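Local structure of adenosine 5'-monophosphoramidase HNT1 (Candida albicans, 6IQ1) at residues 35-40 and 108-113. The protein probably hydrolyses adenosine 5'-monophosphoramidate substrates to AMP and an amine or ammonia, working as a homodimer of the histidine triad family. Residues are numbered along the deposited sequence; the frame is centred on the assembly and turned at random.
Sequences QPIAEA and HLIPKK
I37 and I110 make the apolar centre of this contact, where the loop between strands 28-32 and 42-46 passes over the end of strand 107-112. CG1 of I37 lies 3.7 Å from CG2 of I110, and CD1 of I37 reaches both CG2 and CD1 of I110. I37 owes this reach to CG1 lying between the backbone N and the carbonyl carbon (chi1 78°), for its CB does not itself point at the strand. A38 does, and its methyl is short enough to let the loop come close: CB sits 3.9 Å from I110 CG2 and 3.3 Å from the carbonyl O of P111.

Beside this patch the ring of P111 meets the backbone of A40, with CD 3.7 Å from A40 O. Proline suits the spot, since it offers carbon to the loop and has no N-H seeking a partner.

Charge closes the exposed end. The extended chain of E39 carries OE1 to 3.0 Å from K113 NZ, a salt bridge whose hydrogen bond is weak; K113 bends at chi3 (122°) to meet it.

I37 also packs on W123 of the second subunit, and the ring of that tryptophan meets the ring of H108, a predicted histidine triad residue, edge-to-face. Buried carbon contacts thus fasten the loop to the triad strand near the probable AMP site, while the ion pair, open to solvent, probably adds less.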
loop_
_atom_site.group_PDB
_atom_site.type_symbol
_atom_site.label_atom_id
_atom_site.label_comp_id
_atom_site.label_asym_id
_atom_site.label_seq_id
_atom_site.Cartn_x
_atom_site.Cartn_y
_atom_site.Cartn_z
ATOM N N GLN D 35 0.689 -13.232 -13.524
ATOM C CA GLN D 35 -0.002 -14.256 -12.737
ATOM C C GLN D 35 -1.065 -13.587 -11.871
ATOM O O GLN D 35 -1.014 -13.669 -10.639
ATOM C CB GLN D 35 0.975 -15.052 -11.873
ATOM C CG GLN D 35 2.256 -15.451 -12.595
ATOM C CD GLN D 35 3.279 -16.136 -11.703
ATOM O OE1 GLN D 35 4.094 -15.480 -11.064
ATOM N NE2 GLN D 35 3.256 -17.464 -11.683
ATOM N N PRO D 36 -2.052 -12.935 -12.481
ATOM C CA PRO D 36 -2.932 -12.046 -11.716
ATOM C C PRO D 36 -3.844 -12.806 -10.761
ATOM O O PRO D 36 -4.213 -13.961 -10.997
ATOM C CB PRO D 36 -3.741 -11.337 -12.807
ATOM C CG PRO D 36 -3.801 -12.332 -13.928
ATOM C CD PRO D 36 -2.467 -13.042 -13.893
ATOM N N ILE D 37 -4.183 -12.141 -9.649
ATOM C CA ILE D 37 -5.194 -12.644 -8.729
ATOM C C ILE D 37 -6.533 -11.940 -8.920
ATOM O O ILE D 37 -7.517 -12.296 -8.261
ATOM C CB ILE D 37 -4.727 -12.544 -7.259
ATOM C CG1 ILE D 37 -4.864 -11.112 -6.721
ATOM C CG2 ILE D 37 -3.300 -13.078 -7.101
ATOM C CD1 ILE D 37 -4.611 -10.997 -5.236
ATOM N N ALA D 38 -6.588 -10.946 -9.803
ATOM C CA ALA D 38 -7.816 -10.314 -10.253
ATOM C C ALA D 38 -7.544 -9.830 -11.660
ATOM O O ALA D 38 -6.395 -9.779 -12.093
ATOM C CB ALA D 38 -8.241 -9.145 -9.356
ATOM N N GLU D 39 -8.602 -9.406 -12.349
ATOM C CA GLU D 39 -8.518 -9.202 -13.791
ATOM C C GLU D 39 -7.384 -8.246 -14.179
ATOM O O GLU D 39 -6.441 -8.632 -14.892
ATOM C CB GLU D 39 -9.854 -8.710 -14.337
ATOM C CG GLU D 39 -9.819 -8.617 -15.845
ATOM C CD GLU D 39 -11.149 -8.274 -16.446
ATOM O OE1 GLU D 39 -12.126 -8.090 -15.681
ATOM O OE2 GLU D 39 -11.212 -8.198 -17.691
ATOM N N ALA D 40 -7.459 -6.998 -13.741
ATOM C CA ALA D 40 -6.426 -6.028 -14.112
ATOM C C ALA D 40 -5.486 -5.756 -12.947
ATOM O O ALA D 40 -5.259 -4.611 -12.562
ATOM C CB ALA D 40 -7.060 -4.735 -14.609
ATOM N N HIS D 108 1.040 -3.527 -5.456
ATOM C CA HIS D 108 -0.053 -4.179 -6.170
ATOM C C HIS D 108 -1.285 -3.277 -6.149
ATOM O O HIS D 108 -1.719 -2.825 -5.079
ATOM C CB HIS D 108 -0.424 -5.532 -5.547
ATOM C CG HIS D 108 0.708 -6.506 -5.438
ATOM N ND1 HIS D 108 0.935 -7.493 -6.373
ATOM C CD2 HIS D 108 1.665 -6.654 -4.491
ATOM C CE1 HIS D 108 1.992 -8.200 -6.012
ATOM N NE2 HIS D 108 2.456 -7.708 -4.875
ATOM N N LEU D 109 -1.856 -3.029 -7.322
ATOM C CA LEU D 109 -3.182 -2.426 -7.447
ATOM C C LEU D 109 -4.130 -3.553 -7.839
ATOM O O LEU D 109 -4.074 -4.046 -8.971
ATOM C CB LEU D 109 -3.202 -1.302 -8.482
ATOM C CG LEU D 109 -4.624 -0.830 -8.812
ATOM C CD1 LEU D 109 -5.348 -0.341 -7.558
ATOM C CD2 LEU D 109 -4.639 0.247 -9.866
ATOM N N ILE D 110 -4.969 -3.989 -6.900
ATOM C CA ILE D 110 -5.751 -5.203 -7.109
ATOM C C ILE D 110 -7.239 -4.898 -7.065
ATOM O O ILE D 110 -7.772 -4.599 -5.988
ATOM C CB ILE D 110 -5.431 -6.275 -6.065
ATOM C CG1 ILE D 110 -3.929 -6.401 -5.837
ATOM C CG2 ILE D 110 -6.040 -7.592 -6.494
ATOM C CD1 ILE D 110 -3.597 -7.227 -4.591
ATOM N N PRO D 111 -7.938 -4.966 -8.195
ATOM C CA PRO D 111 -9.396 -4.783 -8.176
ATOM C C PRO D 111 -10.093 -5.848 -7.339
ATOM O O PRO D 111 -9.662 -7.001 -7.286
ATOM C CB PRO D 111 -9.771 -4.877 -9.657
ATOM C CG PRO D 111 -8.515 -4.331 -10.363
ATOM C CD PRO D 111 -7.391 -4.922 -9.563
ATOM N N LYS D 112 -11.164 -5.453 -6.648
ATOM C CA LYS D 112 -11.902 -6.381 -5.782
ATOM C C LYS D 112 -13.347 -6.455 -6.266
ATOM O O LYS D 112 -14.195 -5.685 -5.817
ATOM C CB LYS D 112 -11.831 -5.957 -4.300
ATOM C CG LYS D 112 -12.484 -6.942 -3.334
ATOM C CD LYS D 112 -11.600 -8.150 -3.121
ATOM C CE LYS D 112 -12.226 -9.158 -2.177
ATOM N NZ LYS D 112 -11.422 -10.412 -2.098
ATOM N N LYS D 113 -13.627 -7.396 -7.170
ATOM C CA LYS D 113 -14.942 -7.494 -7.796
ATOM C C LYS D 113 -15.882 -8.458 -7.079
ATOM O O LYS D 113 -17.107 -8.338 -7.216
ATOM C CB LYS D 113 -14.791 -7.914 -9.263
ATOM C CG LYS D 113 -14.206 -6.826 -10.163
ATOM C CD LYS D 113 -14.001 -7.330 -11.589
ATOM C CE LYS D 113 -14.758 -6.475 -12.603
ATOM N NZ LYS D 113 -14.222 -6.676 -13.979
#